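Local coordinates for protein twin-arginine translocation pathway signal (PDB 5IM2) that binds benzoate and, as a TRAP-type solute-binding protein, probably delivers such aromatic carboxylates to a membrane transporter for uptake, at residues F123-V128 with A153-K158; Q161-Q166 with L265-A270; H168-F173 with G255-T260; K240-T245 with L311-T316. One frame throughout, in Å; residues are numbered along the deposited sequence.

Interaction 1: F123-V128 with A153-K158; sequences FPRIEV and ALDEFK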
loop_
_atom_site.group_PDB
_atom_site.type_symbol
_atom_site.label_atom_id
_atom_site.label_comp_id
_atom_site.label_asym_id
_atom_site.label_seq_id
_atom_site.Cartn_x
_atom_site.Cartn_y
_atom_site.Cartn_z
ATOM N N PHE A 123 5.549 10.804 -6.653
ATOM C CA PHE A 123 4.314 11.173 -5.955
ATOM C C PHE A 123 4.656 11.541 -4.512
ATOM O O PHE A 123 4.352 10.810 -3.571
ATOM C CB PHE A 123 3.280 10.051 -6.021
ATOM C CG PHE A 123 3.004 9.573 -7.389
ATOM C CD1 PHE A 123 2.254 10.352 -8.277
ATOM C CD2 PHE A 123 3.516 8.357 -7.841
ATOM C CE1 PHE A 123 1.996 9.921 -9.575
ATOM C CE2 PHE A 123 3.256 7.923 -9.124
ATOM C CZ PHE A 123 2.481 8.702 -9.998
ATOM N N PRO A 124 5.309 12.690 -4.308
ATOM C CA PRO A 124 5.834 12.992 -2.975
ATOM C C PRO A 124 4.774 13.273 -1.935
ATOM O O PRO A 124 4.987 12.939 -0.767
ATOM C CB PRO A 124 6.711 14.223 -3.220
ATOM C CG PRO A 124 6.164 14.857 -4.448
ATOM C CD PRO A 124 5.698 13.703 -5.300
ATOM N N ARG A 125 3.645 13.889 -2.285
ATOM C CA ARG A 125 2.750 14.327 -1.211
ATOM C C ARG A 125 1.926 13.187 -0.599
ATOM O O ARG A 125 1.581 13.242 0.593
ATOM C CB ARG A 125 1.828 15.424 -1.731
ATOM C CG ARG A 125 2.519 16.729 -1.954
ATOM C CD ARG A 125 1.677 17.678 -2.751
ATOM N NE ARG A 125 1.726 17.342 -4.156
ATOM C CZ ARG A 125 1.231 18.102 -5.129
ATOM N NH1 ARG A 125 0.605 19.241 -4.852
ATOM N NH2 ARG A 125 1.348 17.708 -6.384
ATOM N N ILE A 126 1.596 12.144 -1.372
ATOM C CA ILE A 126 0.811 11.056 -0.810
ATOM C C ILE A 126 1.616 10.264 0.215
ATOM O O ILE A 126 1.051 9.518 1.032
ATOM C CB ILE A 126 0.281 10.141 -1.930
ATOM C CG1 ILE A 126 -0.793 9.229 -1.361
ATOM C CG2 ILE A 126 1.380 9.333 -2.571
ATOM C CD1 ILE A 126 -1.369 8.237 -2.389
ATOM N N GLU A 127 2.943 10.430 0.198
ATOM C CA GLU A 127 3.840 9.707 1.091
ATOM C C GLU A 127 3.634 10.025 2.568
ATOM O O GLU A 127 4.184 9.317 3.411
ATOM C CB GLU A 127 5.305 10.031 0.778
ATOM C CG GLU A 127 5.880 9.583 -0.520
ATOM C CD GLU A 127 7.341 10.070 -0.667
ATOM O OE1 GLU A 127 7.741 11.101 -0.031
ATOM O OE2 GLU A 127 8.092 9.433 -1.421
ATOM N N VAL A 128 2.874 11.070 2.902
ATOM C CA VAL A 128 2.633 11.415 4.295
ATOM C C VAL A 128 2.036 10.214 5.036
ATOM O O VAL A 128 2.245 10.037 6.245
ATOM C CB VAL A 128 1.734 12.670 4.358
ATOM C CG1 VAL A 128 0.319 12.374 3.878
ATOM C CG2 VAL A 128 1.763 13.273 5.752
ATOM N N ALA A 153 -3.905 18.007 -2.783
ATOM C CA ALA A 153 -2.869 17.606 -3.725
ATOM C C ALA A 153 -3.527 17.032 -4.975
ATOM O O ALA A 153 -3.137 15.978 -5.487
ATOM C CB ALA A 153 -1.911 16.596 -3.096
ATOM N N LEU A 154 -4.510 17.761 -5.512
ATOM C CA LEU A 154 -5.248 17.269 -6.666
ATOM C C LEU A 154 -4.367 17.188 -7.903
ATOM O O LEU A 154 -4.623 16.362 -8.784
ATOM C CB LEU A 154 -6.463 18.158 -6.904
ATOM C CG LEU A 154 -7.448 17.726 -7.984
ATOM C CD1 LEU A 154 -8.116 16.388 -7.660
ATOM C CD2 LEU A 154 -8.465 18.832 -8.153
ATOM N N ASP A 155 -3.312 17.997 -7.979
ATOM C CA ASP A 155 -2.472 17.977 -9.173
ATOM C C ASP A 155 -1.480 16.819 -9.189
ATOM O O ASP A 155 -0.869 16.574 -10.229
ATOM C CB ASP A 155 -1.699 19.278 -9.293
ATOM C CG ASP A 155 -0.843 19.528 -8.093
ATOM O OD1 ASP A 155 -1.402 19.941 -7.049
ATOM O OD2 ASP A 155 0.376 19.283 -8.180
ATOM N N GLU A 156 -1.306 16.094 -8.077
ATOM C CA GLU A 156 -0.283 15.050 -8.017
ATOM C C GLU A 156 -0.590 13.893 -8.953
ATOM O O GLU A 156 0.342 13.261 -9.479
ATOM C CB GLU A 156 -0.124 14.527 -6.575
ATOM C CG GLU A 156 0.848 13.354 -6.385
ATOM C CD GLU A 156 1.620 13.437 -5.065
ATOM O OE1 GLU A 156 1.427 12.549 -4.177
ATOM O OE2 GLU A 156 2.405 14.402 -4.910
ATOM N N PHE A 157 -1.869 13.597 -9.163
ATOM C CA PHE A 157 -2.287 12.519 -10.043
ATOM C C PHE A 157 -3.112 13.041 -11.214
ATOM O O PHE A 157 -3.947 12.312 -11.754
ATOM C CB PHE A 157 -3.107 11.481 -9.284
ATOM C CG PHE A 157 -2.329 10.666 -8.255
ATOM C CD1 PHE A 157 -1.416 9.689 -8.649
ATOM C CD2 PHE A 157 -2.560 10.840 -6.899
ATOM C CE1 PHE A 157 -0.743 8.932 -7.714
ATOM C CE2 PHE A 157 -1.865 10.075 -5.953
ATOM C CZ PHE A 157 -0.970 9.123 -6.367
ATOM N N LYS A 158 -2.913 14.296 -11.602
ATOM C CA LYS A 158 -3.827 14.926 -12.555
ATOM C C LYS A 158 -3.710 14.346 -13.953
ATOM O O LYS A 158 -4.564 14.646 -14.803
ATOM C CB LYS A 158 -3.591 16.436 -12.611
ATOM C CG LYS A 158 -2.219 16.842 -13.124
ATOM C CD LYS A 158 -2.101 18.360 -13.207
ATOM C CE LYS A 158 -0.860 18.777 -13.969
ATOM N NZ LYS A 158 0.092 19.537 -13.115
HETATM O O HOH W 1 3.372 15.776 -7.073
#

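Interaction 2: Q161-Q166 with L265-A270; sequences QVLALQ and LAMNKA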
loop_
_atom_site.group_PDB
_atom_site.type_symbol
_atom_site.label_atom_id
_atom_site.label_comp_id
_atom_site.label_asym_id
_atom_site.label_seq_id
_atom_site.Cartn_x
_atom_site.Cartn_y
_atom_site.Cartn_z
ATOM N N GLN A 161 -7.281 9.581 -14.226
ATOM C CA GLN A 161 -8.532 9.652 -13.482
ATOM C C GLN A 161 -8.408 8.703 -12.286
ATOM O O GLN A 161 -8.441 7.482 -12.443
ATOM C CB GLN A 161 -9.700 9.299 -14.407
ATOM C CG GLN A 161 -11.059 9.200 -13.760
ATOM C CD GLN A 161 -11.562 10.495 -13.177
ATOM O OE1 GLN A 161 -12.352 10.481 -12.235
ATOM N NE2 GLN A 161 -11.142 11.610 -13.728
ATOM N N VAL A 162 -8.224 9.258 -11.092
ATOM C CA VAL A 162 -8.078 8.418 -9.910
ATOM C C VAL A 162 -9.447 7.945 -9.452
ATOM O O VAL A 162 -10.358 8.743 -9.177
ATOM C CB VAL A 162 -7.325 9.139 -8.792
ATOM C CG1 VAL A 162 -7.260 8.293 -7.506
ATOM C CG2 VAL A 162 -5.896 9.415 -9.267
ATOM N N LEU A 163 -9.594 6.630 -9.402
ATOM C CA LEU A 163 -10.813 5.997 -8.947
ATOM C C LEU A 163 -10.825 5.733 -7.452
ATOM O O LEU A 163 -11.898 5.788 -6.848
ATOM C CB LEU A 163 -11.011 4.674 -9.692
ATOM C CG LEU A 163 -10.904 4.736 -11.212
ATOM C CD1 LEU A 163 -11.227 3.366 -11.852
ATOM C CD2 LEU A 163 -11.811 5.790 -11.819
ATOM N N ALA A 164 -9.674 5.437 -6.840
ATOM C CA ALA A 164 -9.590 5.136 -5.419
ATOM C C ALA A 164 -8.149 5.245 -4.959
ATOM O O ALA A 164 -7.208 5.139 -5.763
ATOM C CB ALA A 164 -10.163 3.747 -5.093
ATOM N N LEU A 165 -8.006 5.475 -3.645
ATOM C CA LEU A 165 -6.738 5.601 -2.926
ATOM C C LEU A 165 -6.876 4.869 -1.600
ATOM O O LEU A 165 -7.909 5.004 -0.944
ATOM C CB LEU A 165 -6.389 7.074 -2.652
ATOM C CG LEU A 165 -6.022 7.874 -3.880
ATOM C CD1 LEU A 165 -6.306 9.345 -3.593
ATOM C CD2 LEU A 165 -4.544 7.639 -4.259
ATOM N N GLN A 166 -5.866 4.097 -1.190
ATOM C CA GLN A 166 -6.010 3.289 0.020
ATOM C C GLN A 166 -4.648 2.854 0.549
ATOM O O GLN A 166 -3.606 3.086 -0.075
ATOM C CB GLN A 166 -6.929 2.087 -0.239
ATOM C CG GLN A 166 -6.625 1.308 -1.514
ATOM C CD GLN A 166 -6.212 -0.139 -1.304
ATOM O OE1 GLN A 166 -6.258 -0.925 -2.221
ATOM N NE2 GLN A 166 -5.771 -0.475 -0.131
ATOM N N LEU A 265 -5.742 3.265 -7.439
ATOM C CA LEU A 265 -6.498 2.629 -8.502
ATOM C C LEU A 265 -6.741 3.747 -9.500
ATOM O O LEU A 265 -7.523 4.667 -9.218
ATOM C CB LEU A 265 -7.815 2.035 -7.994
ATOM C CG LEU A 265 -8.722 1.332 -8.991
ATOM C CD1 LEU A 265 -8.048 0.056 -9.487
ATOM C CD2 LEU A 265 -10.050 1.045 -8.312
ATOM N N ALA A 266 -6.032 3.704 -10.618
ATOM C CA ALA A 266 -6.016 4.792 -11.583
ATOM C C ALA A 266 -6.491 4.351 -12.971
ATOM O O ALA A 266 -6.139 3.261 -13.449
ATOM C CB ALA A 266 -4.588 5.369 -11.676
ATOM N N MET A 267 -7.231 5.237 -13.647
ATOM C CA MET A 267 -7.784 4.988 -14.977
ATOM C C MET A 267 -7.236 5.979 -15.991
ATOM O O MET A 267 -7.009 7.151 -15.674
ATOM C CB MET A 267 -9.331 5.071 -14.935
ATOM C CG MET A 267 -9.977 4.584 -16.187
ATOM S SD MET A 267 -11.770 4.470 -16.032
ATOM C CE MET A 267 -12.126 3.887 -17.682
ATOM N N ASN A 268 -7.012 5.501 -17.217
ATOM C CA ASN A 268 -6.695 6.381 -18.332
ATOM C C ASN A 268 -7.769 7.456 -18.508
ATOM O O ASN A 268 -8.957 7.148 -18.619
ATOM C CB ASN A 268 -6.571 5.542 -19.609
ATOM C CG ASN A 268 -6.291 6.367 -20.819
ATOM O OD1 ASN A 268 -7.186 6.633 -21.630
ATOM N ND2 ASN A 268 -5.034 6.776 -20.981
ATOM N N LYS A 269 -7.349 8.720 -18.589
ATOM C CA LYS A 269 -8.300 9.830 -18.683
ATOM C C LYS A 269 -9.085 9.801 -19.993
ATOM O O LYS A 269 -10.302 10.027 -19.999
ATOM C CB LYS A 269 -7.559 11.162 -18.529
ATOM C CG LYS A 269 -8.402 12.292 -17.928
ATOM C CD LYS A 269 -7.566 13.228 -17.039
ATOM C CE LYS A 269 -6.269 13.627 -17.723
ATOM N NZ LYS A 269 -5.722 14.924 -17.224
ATOM N N ALA A 270 -8.414 9.543 -21.114
ATOM C CA ALA A 270 -9.117 9.470 -22.391
ATOM C C ALA A 270 -10.199 8.389 -22.368
ATOM O O ALA A 270 -11.321 8.600 -22.848
ATOM C CB ALA A 270 -8.105 9.200 -23.505
#

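Interaction 3: H168-F173 with G255-T260; sequences HGPGVF and GGALYT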
loop_
_atom_site.group_PDB
_atom_site.type_symbol
_atom_site.label_atom_id
_atom_site.label_comp_id
_atom_site.label_asym_id
_atom_site.label_seq_id
_atom_site.Cartn_x
_atom_site.Cartn_y
_atom_site.Cartn_z
ATOM N N HIS A 168 -2.741 -0.370 3.248
ATOM C CA HIS A 168 -2.903 -1.716 3.774
ATOM C C HIS A 168 -2.858 -1.742 5.317
ATOM O O HIS A 168 -2.802 -0.710 5.985
ATOM C CB HIS A 168 -1.900 -2.688 3.109
ATOM C CG HIS A 168 -0.430 -2.413 3.340
ATOM N ND1 HIS A 168 0.143 -2.304 4.595
ATOM C CD2 HIS A 168 0.594 -2.316 2.455
ATOM C CE1 HIS A 168 1.448 -2.096 4.464
ATOM N NE2 HIS A 168 1.755 -2.135 3.177
ATOM N N GLY A 169 -2.966 -2.961 5.892
ATOM C CA GLY A 169 -2.912 -3.124 7.324
ATOM C C GLY A 169 -1.523 -2.841 7.879
ATOM O O GLY A 169 -0.575 -2.544 7.148
ATOM N N PRO A 170 -1.386 -2.931 9.197
ATOM C CA PRO A 170 -0.100 -2.566 9.815
ATOM C C PRO A 170 1.055 -3.409 9.301
ATOM O O PRO A 170 0.948 -4.628 9.138
ATOM C CB PRO A 170 -0.346 -2.798 11.306
ATOM C CG PRO A 170 -1.854 -2.699 11.461
ATOM C CD PRO A 170 -2.418 -3.251 10.192
ATOM N N GLY A 171 2.189 -2.749 9.044
ATOM C CA GLY A 171 3.361 -3.466 8.578
ATOM C C GLY A 171 3.942 -4.407 9.623
ATOM O O GLY A 171 3.873 -4.169 10.834
ATOM N N VAL A 172 4.520 -5.518 9.143
ATOM C CA VAL A 172 5.105 -6.551 9.991
ATOM C C VAL A 172 6.509 -6.837 9.460
ATOM O O VAL A 172 6.769 -6.703 8.263
ATOM C CB VAL A 172 4.205 -7.827 9.975
ATOM C CG1 VAL A 172 4.818 -8.994 10.708
ATOM C CG2 VAL A 172 2.816 -7.522 10.525
ATOM N N PHE A 173 7.418 -7.227 10.353
ATOM C CA PHE A 173 8.748 -7.681 9.958
ATOM C C PHE A 173 8.763 -9.195 9.768
ATOM O O PHE A 173 8.359 -9.940 10.666
ATOM C CB PHE A 173 9.802 -7.341 11.016
ATOM C CG PHE A 173 10.028 -5.876 11.237
ATOM C CD1 PHE A 173 10.439 -5.057 10.195
ATOM C CD2 PHE A 173 9.874 -5.330 12.498
ATOM C CE1 PHE A 173 10.654 -3.708 10.404
ATOM C CE2 PHE A 173 10.131 -3.989 12.728
ATOM C CZ PHE A 173 10.521 -3.180 11.681
ATOM N N GLY A 255 0.349 0.116 20.505
ATOM C CA GLY A 255 1.497 0.926 20.155
ATOM C C GLY A 255 1.398 1.615 18.819
ATOM O O GLY A 255 2.315 2.353 18.435
ATOM N N GLY A 256 0.314 1.402 18.087
ATOM C CA GLY A 256 0.202 1.948 16.748
ATOM C C GLY A 256 0.748 1.019 15.686
ATOM O O GLY A 256 1.063 -0.150 15.912
ATOM N N ALA A 257 0.812 1.566 14.474
ATOM C CA ALA A 257 1.244 0.837 13.295
ATOM C C ALA A 257 2.540 1.456 12.818
ATOM O O ALA A 257 2.578 2.644 12.491
ATOM C CB ALA A 257 0.189 0.904 12.193
ATOM N N LEU A 258 3.588 0.652 12.729
ATOM C CA LEU A 258 4.878 1.198 12.352
ATOM C C LEU A 258 4.800 1.910 11.003
ATOM O O LEU A 258 5.296 3.032 10.857
ATOM C CB LEU A 258 5.928 0.085 12.307
ATOM C CG LEU A 258 7.310 0.562 11.811
ATOM C CD1 LEU A 258 7.888 1.553 12.780
ATOM C CD2 LEU A 258 8.221 -0.626 11.664
ATOM N N TYR A 259 4.210 1.268 9.990
ATOM C CA TYR A 259 4.039 1.919 8.694
ATOM C C TYR A 259 2.877 1.266 7.950
ATOM O O TYR A 259 2.425 0.170 8.281
ATOM C CB TYR A 259 5.330 1.851 7.826
ATOM C CG TYR A 259 5.449 0.541 7.106
ATOM C CD1 TYR A 259 5.925 -0.585 7.746
ATOM C CD2 TYR A 259 5.004 0.416 5.799
ATOM C CE1 TYR A 259 5.967 -1.821 7.099
ATOM C CE2 TYR A 259 5.047 -0.812 5.140
ATOM C CZ TYR A 259 5.522 -1.922 5.800
ATOM O OH TYR A 259 5.551 -3.138 5.145
ATOM N N THR A 260 2.423 1.963 6.918
ATOM C CA THR A 260 1.624 1.367 5.854
ATOM C C THR A 260 2.087 1.954 4.526
ATOM O O THR A 260 2.826 2.946 4.470
ATOM C CB THR A 260 0.128 1.570 6.107
ATOM O OG1 THR A 260 -0.604 0.811 5.145
ATOM C CG2 THR A 260 -0.284 3.038 6.031
HETATM O O HOH W 2 4.444 -2.960 2.688
HETATM O O HOH W 3 2.803 -2.166 12.541
#

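Interaction 4: K240-T245 with L311-T316; sequences KVHELT and LAHKNT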
loop_
_atom_site.group_PDB
_atom_site.type_symbol
_atom_site.label_atom_id
_atom_site.label_comp_id
_atom_site.label_asym_id
_atom_site.label_seq_id
_atom_site.Cartn_x
_atom_site.Cartn_y
_atom_site.Cartn_z
ATOM N N LYS A 240 4.461 -16.643 -0.723
ATOM C CA LYS A 240 5.010 -17.774 0.013
ATOM C C LYS A 240 6.126 -17.311 0.943
ATOM O O LYS A 240 7.136 -17.986 1.134
ATOM C CB LYS A 240 5.474 -18.878 -0.956
ATOM C CG LYS A 240 4.339 -19.523 -1.770
ATOM C CD LYS A 240 4.010 -18.735 -3.041
ATOM C CE LYS A 240 5.056 -18.937 -4.142
ATOM N NZ LYS A 240 5.078 -17.816 -5.139
ATOM N N VAL A 241 5.938 -16.130 1.540
ATOM C CA VAL A 241 6.967 -15.600 2.437
ATOM C C VAL A 241 6.976 -16.337 3.772
ATOM O O VAL A 241 8.025 -16.404 4.433
ATOM C CB VAL A 241 6.790 -14.076 2.599
ATOM C CG1 VAL A 241 7.339 -13.578 3.947
ATOM C CG2 VAL A 241 7.512 -13.376 1.457
ATOM N N HIS A 242 5.858 -16.941 4.171
ATOM C CA HIS A 242 5.875 -17.773 5.367
ATOM C C HIS A 242 6.695 -19.042 5.162
ATOM O O HIS A 242 7.077 -19.681 6.146
ATOM C CB HIS A 242 4.451 -18.138 5.782
ATOM C CG HIS A 242 3.719 -18.963 4.773
ATOM N ND1 HIS A 242 3.423 -18.505 3.509
ATOM C CD2 HIS A 242 3.214 -20.216 4.847
ATOM C CE1 HIS A 242 2.769 -19.440 2.847
ATOM N NE2 HIS A 242 2.629 -20.491 3.636
ATOM N N GLU A 243 6.959 -19.427 3.914
ATOM C CA GLU A 243 7.828 -20.569 3.659
ATOM C C GLU A 243 9.291 -20.169 3.559
ATOM O O GLU A 243 10.167 -21.021 3.757
ATOM C CB GLU A 243 7.394 -21.277 2.373
ATOM C CG GLU A 243 6.036 -21.951 2.499
ATOM C CD GLU A 243 5.492 -22.457 1.169
ATOM O OE1 GLU A 243 6.252 -22.475 0.182
ATOM O OE2 GLU A 243 4.303 -22.833 1.109
ATOM N N LEU A 244 9.563 -18.890 3.285
ATOM C CA LEU A 244 10.919 -18.388 3.078
ATOM C C LEU A 244 11.485 -17.655 4.290
ATOM O O LEU A 244 12.662 -17.269 4.263
ATOM C CB LEU A 244 10.938 -17.451 1.853
ATOM C CG LEU A 244 10.432 -18.087 0.546
ATOM C CD1 LEU A 244 10.092 -17.061 -0.516
ATOM C CD2 LEU A 244 11.485 -19.045 0.014
ATOM N N THR A 245 10.685 -17.442 5.336
ATOM C CA THR A 245 11.120 -16.753 6.551
ATOM C C THR A 245 10.595 -17.543 7.742
ATOM O O THR A 245 9.663 -18.336 7.614
ATOM C CB THR A 245 10.630 -15.282 6.610
ATOM O OG1 THR A 245 9.201 -15.227 6.568
ATOM C CG2 THR A 245 11.206 -14.440 5.472
ATOM N N LEU A 311 1.474 -19.253 11.280
ATOM C CA LEU A 311 1.350 -20.091 12.464
ATOM C C LEU A 311 1.264 -21.558 12.082
ATOM O O LEU A 311 1.845 -22.422 12.752
ATOM C CB LEU A 311 0.122 -19.673 13.270
ATOM C CG LEU A 311 0.402 -18.954 14.582
ATOM C CD1 LEU A 311 -0.899 -18.491 15.211
ATOM C CD2 LEU A 311 1.175 -19.858 15.539
ATOM N N ALA A 312 0.545 -21.861 11.003
ATOM C CA ALA A 312 0.402 -23.249 10.582
ATOM C C ALA A 312 1.723 -23.837 10.099
ATOM O O ALA A 312 1.952 -25.048 10.232
ATOM C CB ALA A 312 -0.651 -23.343 9.479
ATOM N N HIS A 313 2.586 -23.009 9.524
ATOM C CA HIS A 313 3.911 -23.413 9.071
ATOM C C HIS A 313 4.905 -23.559 10.224
ATOM O O HIS A 313 6.084 -23.834 9.977
ATOM C CB HIS A 313 4.412 -22.381 8.053
ATOM C CG HIS A 313 5.543 -22.856 7.195
ATOM N ND1 HIS A 313 6.862 -22.578 7.483
ATOM C CD2 HIS A 313 5.551 -23.564 6.040
ATOM C CE1 HIS A 313 7.634 -23.110 6.553
ATOM N NE2 HIS A 313 6.863 -23.707 5.662
ATOM N N LYS A 314 4.462 -23.377 11.470
ATOM C CA LYS A 314 5.322 -23.509 12.646
ATOM C C LYS A 314 6.404 -22.431 12.661
ATOM O O LYS A 314 7.583 -22.700 12.893
ATOM C CB LYS A 314 5.950 -24.907 12.725
ATOM C CG LYS A 314 4.974 -26.037 12.601
ATOM C CD LYS A 314 3.943 -26.031 13.719
ATOM C CE LYS A 314 2.772 -26.941 13.365
ATOM N NZ LYS A 314 1.710 -26.953 14.405
ATOM N N ASN A 315 5.990 -21.198 12.407
ATOM C CA ASN A 315 6.874 -20.050 12.504
ATOM C C ASN A 315 6.648 -19.352 13.837
ATOM O O ASN A 315 5.624 -19.543 14.498
ATOM C CB ASN A 315 6.633 -19.072 11.345
ATOM C CG ASN A 315 7.079 -19.626 10.008
ATOM O OD1 ASN A 315 7.562 -20.753 9.926
ATOM N ND2 ASN A 315 6.930 -18.828 8.947
ATOM N N THR A 316 7.608 -18.515 14.214
ATOM C CA THR A 316 7.573 -17.807 15.485
ATOM C C THR A 316 7.077 -16.385 15.247
ATOM O O THR A 316 7.709 -15.617 14.515
ATOM C CB THR A 316 8.953 -17.802 16.139
ATOM O OG1 THR A 316 9.422 -19.154 16.263
ATOM C CG2 THR A 316 8.898 -17.162 17.524
#

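Interaction 1: F123-V128 with A153-K158
The carboxylate of E156 reaches across to the backbone of the opposing loop and receives two successive N-H groups: R125 N donates to E156 OE2 at 2.9 Å and I126 N to E156 OE1 at 2.8 Å, each oxygen using its syn lone pair. With CG anti to the backbone N (chi1 176°), the glutamate runs past the R125 side chain in the opposite direction. The arginine chain bends at chi3 and lays R125 NE against E156 OE2 at 3.1 Å, coming from above the carboxylate plane, so this one oxygen holds both a backbone and a side-chain donor. A water that accepts from R125 NH2 and donates to E156 OE2 closes the ring. Farther out, the guanidinium grips D155 end-on, NH1 to OD1 and NH2 to OD2; R125 NH2 and D155 OD2 are 2.6 Å apart, with a nearly straight bond of 174°. A153 CB lies over one guanidinium face. This salt-bridge network joins the loop leading into helix 138-152 to the one leaving it, and M149 of that helix packs against I126, E156 and F157. A methionine in place of R125 would probably leave D155 and the water without their shared donor and strip E156 OE2 of one of its bonds in a buried setting. On the apolar side, the rings of F123 and F157 form an offset stack, centroids 4.7 Å apart and planes at 25°, while I126 CD1 meets the edge of the second ring, 4.0 Å from F157 CE2.

Interaction 2: Q161-Q166 with L265-A270
An antiparallel strand pair with a classic beta bulge joins Q161-Q166, on the edge strand 161-167 of the five-stranded sheet, to its neighbour 262-267. Q161 and M267 form a hydrogen-bonded pair, Q161 N to M267 O and M267 N to Q161 O, both at 2.8 Å. V162 and A266 follow as a non-hydrogen-bonded pair. Then the register slips by one, and L163 and A164 both face L265: the carbonyl L265 O accepts from L163 N at 2.9 Å and, less closely, from A164 N at 3.3 Å. Beyond the bulge, L265 N returns a bond to A164 O, almost straight at 175°. The bulge turns L163 toward the partner strand. Its CG stands anti to the carbonyl carbon (chi1 -51°), which carries both methyls over M267, CD1 lying 4.0 Å from M267 CB, while L163 CB meets L265 CD2 at 4.0 Å. An alanine at L163 is likely to open a gap over M267 CB and leave W71 with less to pack on. That tryptophan, from helix 62-78, packs on L163 and L265, and A164 faces helix 289-301; on the other side of the sheet V162 touches W146 of helix 138-152. Past the strand, K269 swings away to bond K158 O. The bonds between the strands thus run main chain to main chain, with one carbonyl serving both donors of the bulge, and the side chains meet through carbon atoms, as befits a sheet layered between helices.

Interaction 3: H168-F173 with G255-T260
G171 and Y259 form the tight part of this contact. The tyrosine ring lies against the glycine backbone, Y259 CE1 being 3.4 Å from G171 CA, and a beta carbon on G171 would collide with the ring; just beside it G171 N donates to Y259 O at 3.0 Å. A second close fit ties H168 to T260. The hydroxyl T260 OG1 donates to H168 O at 2.8 Å from above the carbonyl plane, and T260 OG1 also sits over one face of the imidazole. H168 takes a chi1 of 63°, which folds the ring back along its own chain, where H168 ND1 donates to G169 O at 2.7 Å, in the ring plane and on a carbonyl lone pair; this fixes the ring's rotation. At the far end L258 CD2 presses on the F173 ring, 3.4 Å from CZ. The looser seams are filled by water: one molecule links H168 NE2 with Y259 OH, meeting the tyrosine in its ring plane, and another donates to G171 O while accepting from L258 N. P170, partly exposed, adds a light touch of its CB on A257 CB at 3.8 Å. Both segments lie where the chain passes between the two sheets, which is consistent with the hinge of a two-domain solute-binding protein, and H168 lines the benzoate pocket itself.

Interaction 4: K240-T245 with L311-T316
H313, just past the end of helix 303-312, lays its imidazole against the backbone of the short, weakly bonded helix 241-244. A chi1 of -162° swings CG away from the backbone N and sends the ring across to the other segment. Over one face lie H242 O, at an angle too poor for a bond from ND1, and E243 CA, a CH-pi contact 4.1 Å from the ring centroid. The H242 ring turns its edge toward the H313 face in an offset edge-to-face pair, with planes at 79° and H242 CD2 4.0 Å from H313 CB. At K314 a Schellman motif with positive phi ends the helix and redirects the chain. N315 then comes back toward the contact: its OD1 accepts from H313 ND1 at 3.1 Å in the imidazole plane, while its ND2 donates to H242 O at 2.9 Å, on a lone pair in the carbonyl plane. These two bonds fix which way the amide faces and tie the imidazole to it; H248 is a further partner of ND2. T316 begins strand 316-320, an edge strand of the six-stranded sheet, and bonds through its backbone to R246 and to H248 of the neighbouring strand 247-251, while L244 of the short helix and T245 just after it pack on helix 217-223.

In the fold
From the N terminus, interaction 1 comes first, closing the loop around helix 138-152, and it ends before interaction 2 opens. The two nevertheless touch: F157 packs on V162 and L165, and I126 on L165. Interaction 2 then spans about a hundred residues to pair strands of the five-stranded sheet. Interaction 3 lies within that span, its first segment following directly on strand 161-167 as the chain enters the six-stranded sheet and its second preceding the return. Interaction 4 crosses both, since 240-245 falls inside their loops and 311-316 beyond them; it joins the helix 241-244 region to the start of edge strand 316-320, about 35 Å between centres from interaction 2.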